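Local structure of uncharacterized protein (Exiguobacterium sibiricum, 3B77) at residues K15-D20 with T38-F43; R74-E79 with A117-A122; P67-P72 with N179-G184. The protein is of unknown function but carries a bacterial pleckstrin-homology domain joined to a helical region that probably serves oligomerisation. One frame throughout, in Å; residues are numbered along the deposited sequence.

Contact 1: residues K15-D20 with T38-F43; sequences KAAADD and TDEYCF
E40 sets its carboxylate against the A17-A18 amides and the methyls of A16-A18, a case of one acidic side chain holding a turn onto a strand. Its CG lies anti to the backbone N (chi1 -154°) and the chain runs on extended, which carries the acid across to the turn. There E40 OE2 accepts a hydrogen bond from A18 N at 2.8 Å, fairly straight at 159°, the N-H coming from above the carboxylate plane. A17 N is also near OE2 but badly angled for a bond. The methyls crowd the same group: A18 CB sits 3.2 Å and A16 CB 3.3 Å from E40 OE2, while A17 CB approaches E40 OE1 at 3.7 Å. Residues 17-20 have helical backbone angles, and D19 N bonds back to A16 O, so the acid faces the amide-bearing start of this turn, which would tend to stabilise its charge. Replacing E40 with an alanine would probably leave the A18 amide without its acceptor and open a gap beneath the three methyls. Two residues further along the strand, C42 CB lies 3.8 Å from A18 CB, an apolar touch beside the polar one. Strand 39-44 is flanked by L33 of strand 30-35 and L51 of strand 47-52, both touching E40; Y41 points its CB away from the turn, its ring packing on Y99 and I101 of strand 97-104 in the other sheet.

Contact 2: residues R74-E79 with A117-A122; sequences RHVMFE and ALLAIA
V76 is the residue of strand 74-79 that meets helix 117-122 most closely, and it does so with all of its branched side chain. Its CB lies 3.7 Å from L119 CD1, which also rests near the V76 carbonyl oxygen. The two methyls reach the neighbouring leucine: V76 CG1 and CG2 are each 4.0 Å from L118 CB, the two side chains lying roughly perpendicular. The valine torsion explains the split: CG1 is anti to the backbone N (chi1 178°), which leaves CG2 beside that N, on the side of the L118 carbonyl. V76 is buried here, and Y115, one turn earlier on the helix, touches it as well. As in pleckstrin-homology folds, the helix after the last strand caps one end of the two-sheet barrel; segments 74-79 and 117-122 run nearly antiparallel (162°), their axes approaching to 8.4 Å. Behind L118 the packing continues into F92 of strand 87-94, I73 of the contact's own strand 73-79, and Y187 of helix 184-191. Toward R74 the fit slackens. A122 CB is 4.3 Å from V76 CG2 and 4.4 Å from R74 CA, so the arginine contributes backbone rather than side chain. H75 adopts a left-handed backbone conformation (phi 55°), and both it and R74 direct their CB atoms away from the helix, leaving two exposed side chains in succession. At the other end of the strand, F78 and E79 pair antiparallel with a strand of the third subunit, whose L63 packs on F78. On the helix, L119 is touched by R65 of that same third subunit.

Contact 3: residues P67-P72 with N179-G184; sequences PYAHYP and NQKDFG
Y68 and F183 form the aromatic centre of this contact. Their CD2 atoms approach to 3.6 Å, but the ring centroids are 5.8 Å apart and the planes stand at 80°, an oblique meeting in which the two side chains pass alongside, running in contrary senses. In Y68 the CG lies beside the backbone N (chi1 -53°), which brings Y68 CB and CD2 against F183. Next to the rings, A69 CB fits against the backbone of the other loop, 3.7 Å from Q180 O, and the aliphatic part of K181 flanks it. A water bridges the two backbones: it accepts from A69 N at 3.1 Å and donates to K181 O at 2.7 Å, tying loop to loop. The contact thus joins the PH domain, through the loop between strands 62-67 and 73-79, to segment 179-184, which follows the long helices 108-146 and 156-178 and falls in a YvbH-like oligomerisation region. Further out, each loop is shaped from within. P67 O accepts from both H70 N and Y71 N, which curls the first. In the second, Q180 NE2 lies 3.6 Å above one face of the F183 ring, toward its rim, and donates to D182 O at 2.9 Å. D182 OD1 takes G184 N at 2.8 Å in an Asx turn, just where F183 occupies the N-cap position of helix 184-191. Y68 OH is held by T44 O and the Y187 hydroxyl. K181 NZ, bent round near H70, forms its salt bridge with E127 of the second subunit, whose Y126 meets H70 edge-to-face.

All three contacts adjoin one another, between the first sheet and the C-terminal helices. Contacts 1 and 2 have centres about 21 Å apart, yet F43, near the end of strand 39-44, reaches the helix of contact 2, its CE2 4.2 Å from L118 CD1. The same residue adjoins contact 3, whose centre is about 19 Å from that of contact 1: F43 C lies 4.1 Å from Y68 OH. Contacts 2 and 3 are nearer neighbours, about 14 Å between centres, and meet through I121 CG2 and F183 CD1 at 3.9 Å. Along the chain, contact 1 closes before either of the others opens, whereas contact 2 is nested within the long loop that contact 3 closes.

Contact 1: residues K15-D20 with T38-F43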
loop_
_atom_site.group_PDB
_atom_site.type_symbol
_atom_site.label_atom_id
_atom_site.label_comp_id
_atom_site.label_asym_id
_atom_site.label_seq_id
_atom_site.Cartn_x
_atom_site.Cartn_y
_atom_site.Cartn_z
ATOM N N LYS A 15 -38.208 50.661 33.601
ATOM C CA LYS A 15 -39.258 51.363 32.877
ATOM C C LYS A 15 -39.167 51.160 31.367
ATOM O O LYS A 15 -40.021 51.641 30.630
ATOM C CB LYS A 15 -39.152 52.873 33.134
ATOM C CG LYS A 15 -39.164 53.306 34.600
ATOM C CD LYS A 15 -38.943 54.827 34.716
ATOM C CE LYS A 15 -38.847 55.302 36.169
ATOM N NZ LYS A 15 -37.727 54.672 36.923
ATOM N N ALA A 16 -38.119 50.485 30.899
ATOM C CA ALA A 16 -37.898 50.290 29.461
ATOM C C ALA A 16 -38.615 49.063 28.949
ATOM O O ALA A 16 -38.752 48.072 29.666
ATOM C CB ALA A 16 -36.416 50.172 29.178
ATOM N N ALA A 17 -39.054 49.132 27.697
ATOM C CA ALA A 17 -39.732 48.010 27.053
ATOM C C ALA A 17 -38.845 46.748 27.068
ATOM O O ALA A 17 -39.329 45.640 27.271
ATOM C CB ALA A 17 -40.139 48.379 25.622
ATOM N N ALA A 18 -37.541 46.951 26.886
ATOM C CA ALA A 18 -36.557 45.880 26.848
ATOM C C ALA A 18 -36.499 45.024 28.126
ATOM O O ALA A 18 -36.190 43.846 28.056
ATOM C CB ALA A 18 -35.185 46.471 26.544
ATOM N N ASP A 19 -36.815 45.609 29.278
ATOM C CA ASP A 19 -36.716 44.914 30.566
ATOM C C ASP A 19 -37.666 43.722 30.654
ATOM O O ASP A 19 -37.417 42.787 31.395
ATOM C CB ASP A 19 -36.995 45.902 31.712
ATOM C CG ASP A 19 -36.460 45.430 33.077
ATOM O OD1 ASP A 19 -35.233 45.275 33.230
ATOM O OD2 ASP A 19 -37.256 45.278 34.031
ATOM N N ASP A 20 -38.751 43.753 29.890
ATOM C CA ASP A 20 -39.704 42.646 29.879
ATOM C C ASP A 20 -39.143 41.375 29.255
ATOM O O ASP A 20 -39.623 40.265 29.553
ATOM C CB ASP A 20 -40.964 43.054 29.127
ATOM C CG ASP A 20 -41.799 44.043 29.904
ATOM O OD1 ASP A 20 -41.944 43.839 31.130
ATOM O OD2 ASP A 20 -42.310 45.010 29.294
ATOM N N THR A 38 -37.227 54.615 17.306
ATOM C CA THR A 38 -37.565 53.403 16.564
ATOM C C THR A 38 -36.959 52.103 17.118
ATOM O O THR A 38 -37.485 51.025 16.882
ATOM C CB THR A 38 -37.149 53.561 15.063
ATOM O OG1 THR A 38 -35.828 54.113 14.969
ATOM C CG2 THR A 38 -38.103 54.492 14.338
ATOM N N ASP A 39 -35.854 52.196 17.844
ATOM C CA ASP A 39 -35.167 51.005 18.338
ATOM C C ASP A 39 -34.852 51.087 19.820
ATOM O O ASP A 39 -34.883 52.159 20.410
ATOM C CB ASP A 39 -33.858 50.792 17.567
ATOM C CG ASP A 39 -34.075 50.556 16.088
ATOM O OD1 ASP A 39 -34.259 51.557 15.363
ATOM O OD2 ASP A 39 -34.026 49.390 15.643
ATOM N N GLU A 40 -34.545 49.932 20.404
ATOM C CA GLU A 40 -34.098 49.832 21.786
ATOM C C GLU A 40 -32.985 48.769 21.842
ATOM O O GLU A 40 -33.209 47.621 21.469
ATOM C CB GLU A 40 -35.266 49.450 22.664
ATOM C CG GLU A 40 -35.120 49.910 24.091
ATOM C CD GLU A 40 -36.433 49.912 24.875
ATOM O OE1 GLU A 40 -37.421 50.516 24.405
ATOM O OE2 GLU A 40 -36.461 49.343 25.984
ATOM N N TYR A 41 -31.781 49.176 22.248
ATOM C CA TYR A 41 -30.606 48.306 22.244
ATOM C C TYR A 41 -30.190 48.016 23.678
ATOM O O TYR A 41 -29.654 48.870 24.357
ATOM C CB TYR A 41 -29.458 48.980 21.500
ATOM C CG TYR A 41 -29.783 49.359 20.088
ATOM C CD1 TYR A 41 -29.618 48.468 19.056
ATOM C CD2 TYR A 41 -30.241 50.625 19.783
ATOM C CE1 TYR A 41 -29.900 48.820 17.761
ATOM C CE2 TYR A 41 -30.535 50.998 18.486
ATOM C CZ TYR A 41 -30.358 50.092 17.480
ATOM O OH TYR A 41 -30.645 50.433 16.188
ATOM N N CYS A 42 -30.400 46.791 24.123
ATOM C CA CYS A 42 -30.194 46.428 25.517
ATOM C C CYS A 42 -29.033 45.476 25.626
ATOM O O CYS A 42 -29.095 44.389 25.090
ATOM C CB CYS A 42 -31.472 45.761 26.006
ATOM S SG CYS A 42 -31.535 45.296 27.703
ATOM N N PHE A 43 -27.959 45.914 26.282
ATOM C CA PHE A 43 -26.752 45.110 26.459
ATOM C C PHE A 43 -26.732 44.526 27.862
ATOM O O PHE A 43 -26.598 45.254 28.828
ATOM C CB PHE A 43 -25.501 45.950 26.246
ATOM C CG PHE A 43 -25.360 46.497 24.851
ATOM C CD1 PHE A 43 -25.990 47.680 24.491
ATOM C CD2 PHE A 43 -24.600 45.833 23.912
ATOM C CE1 PHE A 43 -25.849 48.196 23.206
ATOM C CE2 PHE A 43 -24.446 46.323 22.654
ATOM C CZ PHE A 43 -25.072 47.513 22.282
#

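Contact 2: residues R74-E79 with A117-A122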
loop_
_atom_site.group_PDB
_atom_site.type_symbol
_atom_site.label_atom_id
_atom_site.label_comp_id
_atom_site.label_asym_id
_atom_site.label_seq_id
_atom_site.Cartn_x
_atom_site.Cartn_y
_atom_site.Cartn_z
ATOM N N ARG A 74 -17.471 41.292 16.926
ATOM C CA ARG A 74 -16.305 41.507 16.096
ATOM C C ARG A 74 -16.394 42.882 15.452
ATOM O O ARG A 74 -17.476 43.451 15.320
ATOM C CB ARG A 74 -16.255 40.479 14.973
ATOM C CG ARG A 74 -16.133 39.057 15.393
ATOM C CD ARG A 74 -16.124 38.145 14.159
ATOM N NE ARG A 74 -16.054 36.720 14.530
ATOM C CZ ARG A 74 -17.088 35.873 14.643
ATOM N NH1 ARG A 74 -18.354 36.253 14.405
ATOM N NH2 ARG A 74 -16.850 34.616 15.021
ATOM N N HIS A 75 -15.237 43.390 15.042
ATOM C CA HIS A 75 -15.132 44.638 14.319
ATOM C C HIS A 75 -15.779 45.803 15.027
ATOM O O HIS A 75 -16.547 46.556 14.422
ATOM C CB HIS A 75 -15.690 44.467 12.908
ATOM C CG HIS A 75 -15.088 43.316 12.179
ATOM N ND1 HIS A 75 -13.773 43.308 11.776
ATOM C CD2 HIS A 75 -15.608 42.128 11.795
ATOM C CE1 HIS A 75 -13.506 42.164 11.170
ATOM N NE2 HIS A 75 -14.603 41.427 11.170
ATOM N N VAL A 76 -15.430 45.955 16.305
ATOM C CA VAL A 76 -15.939 47.042 17.115
ATOM C C VAL A 76 -15.286 48.359 16.684
ATOM O O VAL A 76 -14.062 48.496 16.737
ATOM C CB VAL A 76 -15.705 46.778 18.605
ATOM C CG1 VAL A 76 -16.213 47.952 19.453
ATOM C CG2 VAL A 76 -16.397 45.476 19.007
HETATM N N MSE A 77 -16.124 49.306 16.245
HETATM C CA MSE A 77 -15.698 50.628 15.791
HETATM C C MSE A 77 -16.384 51.783 16.540
HETATM O O MSE A 77 -17.441 51.624 17.151
HETATM C CB MSE A 77 -16.037 50.804 14.315
HETATM C CG MSE A 77 -15.464 49.770 13.394
HETATM SE SE MSE A 77 -13.515 49.959 13.176
HETATM C CE MSE A 77 -13.214 48.182 11.971
ATOM N N PHE A 78 -15.783 52.962 16.440
ATOM C CA PHE A 78 -16.350 54.165 17.034
ATOM C C PHE A 78 -16.064 55.366 16.168
ATOM O O PHE A 78 -15.052 55.414 15.477
ATOM C CB PHE A 78 -15.807 54.402 18.445
ATOM C CG PHE A 78 -16.536 55.462 19.182
ATOM C CD1 PHE A 78 -17.893 55.362 19.372
ATOM C CD2 PHE A 78 -15.877 56.572 19.671
ATOM C CE1 PHE A 78 -18.574 56.348 20.026
ATOM C CE2 PHE A 78 -16.562 57.554 20.342
ATOM C CZ PHE A 78 -17.899 57.444 20.521
ATOM N N GLU A 79 -16.975 56.323 16.197
ATOM C CA GLU A 79 -16.864 57.506 15.377
ATOM C C GLU A 79 -17.379 58.688 16.194
ATOM O O GLU A 79 -18.498 58.641 16.706
ATOM C CB GLU A 79 -17.682 57.293 14.106
ATOM C CG GLU A 79 -17.526 58.363 13.019
ATOM C CD GLU A 79 -18.180 57.944 11.701
ATOM O OE1 GLU A 79 -17.703 56.953 11.090
ATOM O OE2 GLU A 79 -19.173 58.603 11.293
ATOM N N ALA A 117 -15.929 48.277 26.396
ATOM C CA ALA A 117 -16.500 46.980 26.844
ATOM C C ALA A 117 -16.608 45.970 25.707
ATOM O O ALA A 117 -16.116 44.846 25.817
ATOM C CB ALA A 117 -17.894 47.182 27.496
ATOM N N LEU A 118 -17.244 46.389 24.615
ATOM C CA LEU A 118 -17.429 45.538 23.435
ATOM C C LEU A 118 -16.093 45.082 22.829
ATOM O O LEU A 118 -15.925 43.911 22.442
ATOM C CB LEU A 118 -18.269 46.276 22.393
ATOM C CG LEU A 118 -19.734 46.491 22.787
ATOM C CD1 LEU A 118 -20.504 47.206 21.662
ATOM C CD2 LEU A 118 -20.374 45.128 23.149
ATOM N N LEU A 119 -15.138 46.001 22.784
ATOM C CA LEU A 119 -13.777 45.745 22.292
ATOM C C LEU A 119 -13.110 44.624 23.136
ATOM O O LEU A 119 -12.476 43.713 22.618
ATOM C CB LEU A 119 -13.004 47.063 22.398
ATOM C CG LEU A 119 -11.962 47.614 21.434
ATOM C CD1 LEU A 119 -12.394 47.596 19.970
ATOM C CD2 LEU A 119 -11.684 49.073 21.882
ATOM N N ALA A 120 -13.297 44.694 24.443
ATOM C CA ALA A 120 -12.761 43.722 25.371
ATOM C C ALA A 120 -13.455 42.371 25.205
ATOM O O ALA A 120 -12.806 41.323 25.238
ATOM C CB ALA A 120 -12.929 44.241 26.786
ATOM N N ILE A 121 -14.770 42.393 25.009
ATOM C CA ILE A 121 -15.535 41.148 24.775
ATOM C C ILE A 121 -15.065 40.481 23.480
ATOM O O ILE A 121 -14.756 39.303 23.477
ATOM C CB ILE A 121 -17.077 41.413 24.712
ATOM C CG1 ILE A 121 -17.595 41.928 26.062
ATOM C CG2 ILE A 121 -17.851 40.137 24.319
ATOM C CD1 ILE A 121 -19.043 42.393 26.005
ATOM N N ALA A 122 -15.016 41.243 22.383
ATOM C CA ALA A 122 -14.555 40.702 21.098
ATOM C C ALA A 122 -13.205 40.007 21.260
ATOM O O ALA A 122 -12.972 38.934 20.703
ATOM C CB ALA A 122 -14.447 41.811 20.048
#

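Contact 3: residues P67-P72 with N179-G184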
loop_
_atom_site.group_PDB
_atom_site.type_symbol
_atom_site.label_atom_id
_atom_site.label_comp_id
_atom_site.label_asym_id
_atom_site.label_seq_id
_atom_site.Cartn_x
_atom_site.Cartn_y
_atom_site.Cartn_z
ATOM N N PRO A 67 -27.332 35.957 22.216
ATOM C CA PRO A 67 -26.429 35.599 23.308
ATOM C C PRO A 67 -24.999 35.606 22.807
ATOM O O PRO A 67 -24.729 35.075 21.731
ATOM C CB PRO A 67 -26.868 34.170 23.678
ATOM C CG PRO A 67 -28.273 34.065 23.174
ATOM C CD PRO A 67 -28.253 34.847 21.896
ATOM N N TYR A 68 -24.105 36.225 23.561
ATOM C CA TYR A 68 -22.714 36.388 23.113
ATOM C C TYR A 68 -22.088 35.044 22.764
ATOM O O TYR A 68 -21.353 34.935 21.754
ATOM C CB TYR A 68 -21.862 37.089 24.189
ATOM C CG TYR A 68 -22.450 38.402 24.664
ATOM C CD1 TYR A 68 -22.863 39.373 23.753
ATOM C CD2 TYR A 68 -22.581 38.671 26.011
ATOM C CE1 TYR A 68 -23.408 40.582 24.188
ATOM C CE2 TYR A 68 -23.101 39.858 26.453
ATOM C CZ TYR A 68 -23.523 40.819 25.549
ATOM O OH TYR A 68 -24.067 41.998 26.013
ATOM N N ALA A 69 -22.408 34.041 23.603
ATOM C CA ALA A 69 -21.916 32.656 23.452
ATOM C C ALA A 69 -22.175 32.048 22.087
ATOM O O ALA A 69 -21.399 31.236 21.658
ATOM C CB ALA A 69 -22.489 31.757 24.533
ATOM N N HIS A 70 -23.257 32.418 21.422
ATOM C CA HIS A 70 -23.583 31.881 20.100
ATOM C C HIS A 70 -23.417 32.910 19.003
ATOM O O HIS A 70 -23.426 32.559 17.824
ATOM C CB HIS A 70 -25.024 31.359 20.076
ATOM C CG HIS A 70 -25.299 30.343 21.135
ATOM N ND1 HIS A 70 -24.602 29.154 21.219
ATOM C CD2 HIS A 70 -26.169 30.348 22.174
ATOM C CE1 HIS A 70 -25.026 28.471 22.271
ATOM N NE2 HIS A 70 -25.975 29.171 22.869
ATOM N N TYR A 71 -23.318 34.188 19.376
ATOM C CA TYR A 71 -23.132 35.269 18.404
ATOM C C TYR A 71 -21.960 36.122 18.849
ATOM O O TYR A 71 -22.120 37.027 19.646
ATOM C CB TYR A 71 -24.391 36.119 18.299
ATOM C CG TYR A 71 -25.595 35.356 17.858
ATOM C CD1 TYR A 71 -25.848 35.160 16.527
ATOM C CD2 TYR A 71 -26.466 34.825 18.769
ATOM C CE1 TYR A 71 -26.934 34.456 16.107
ATOM C CE2 TYR A 71 -27.557 34.119 18.366
ATOM C CZ TYR A 71 -27.785 33.924 17.031
ATOM O OH TYR A 71 -28.891 33.201 16.596
ATOM N N PRO A 72 -20.767 35.815 18.357
ATOM C CA PRO A 72 -19.585 36.619 18.685
ATOM C C PRO A 72 -19.556 38.071 18.175
ATOM O O PRO A 72 -20.037 38.378 17.065
ATOM C CB PRO A 72 -18.445 35.836 18.030
ATOM C CG PRO A 72 -19.002 34.461 17.800
ATOM C CD PRO A 72 -20.422 34.673 17.499
ATOM N N ASN A 179 -16.085 29.158 25.149
ATOM C CA ASN A 179 -17.308 29.816 24.677
ATOM C C ASN A 179 -18.059 30.286 25.905
ATOM O O ASN A 179 -19.182 29.837 26.139
ATOM C CB ASN A 179 -18.238 28.866 23.939
ATOM C CG ASN A 179 -17.686 28.402 22.656
ATOM O OD1 ASN A 179 -17.577 29.168 21.698
ATOM N ND2 ASN A 179 -17.400 27.114 22.590
ATOM N N GLN A 180 -17.464 31.180 26.689
ATOM C CA GLN A 180 -18.118 31.633 27.912
ATOM C C GLN A 180 -19.437 32.367 27.642
ATOM O O GLN A 180 -19.630 33.011 26.605
ATOM C CB GLN A 180 -17.158 32.421 28.795
ATOM C CG GLN A 180 -16.982 33.883 28.537
ATOM C CD GLN A 180 -15.897 34.513 29.478
ATOM O OE1 GLN A 180 -14.780 33.969 29.632
ATOM N NE2 GLN A 180 -16.228 35.655 30.095
ATOM N N LYS A 181 -20.364 32.225 28.571
ATOM C CA LYS A 181 -21.700 32.783 28.405
ATOM C C LYS A 181 -21.827 34.204 28.939
ATOM O O LYS A 181 -22.474 35.053 28.321
ATOM C CB LYS A 181 -22.728 31.858 29.090
ATOM C CG LYS A 181 -23.115 30.697 28.198
ATOM C CD LYS A 181 -23.702 29.506 28.926
ATOM C CE LYS A 181 -24.521 28.620 27.929
ATOM N NZ LYS A 181 -23.969 28.605 26.505
ATOM N N ASP A 182 -21.166 34.435 30.068
ATOM C CA ASP A 182 -21.301 35.643 30.838
ATOM C C ASP A 182 -20.094 36.599 30.707
ATOM O O ASP A 182 -18.942 36.223 30.914
ATOM C CB ASP A 182 -21.494 35.238 32.303
ATOM C CG ASP A 182 -22.095 36.306 33.125
ATOM O OD1 ASP A 182 -21.873 37.495 32.858
ATOM O OD2 ASP A 182 -22.797 35.948 34.066
ATOM N N PHE A 183 -20.408 37.854 30.408
ATOM C CA PHE A 183 -19.438 38.903 30.200
ATOM C C PHE A 183 -19.832 40.113 31.029
ATOM O O PHE A 183 -19.525 41.260 30.665
ATOM C CB PHE A 183 -19.405 39.265 28.711
ATOM C CG PHE A 183 -18.724 38.228 27.844
ATOM C CD1 PHE A 183 -17.353 38.232 27.692
ATOM C CD2 PHE A 183 -19.464 37.266 27.165
ATOM C CE1 PHE A 183 -16.742 37.296 26.919
ATOM C CE2 PHE A 183 -18.841 36.335 26.361
ATOM C CZ PHE A 183 -17.482 36.353 26.242
ATOM N N GLY A 184 -20.515 39.868 32.142
ATOM C CA GLY A 184 -20.905 40.952 33.025
ATOM C C GLY A 184 -19.703 41.733 33.540
ATOM O O GLY A 184 -19.709 42.963 33.546
HETATM O O HOH W 1 -24.083 34.411 26.234
#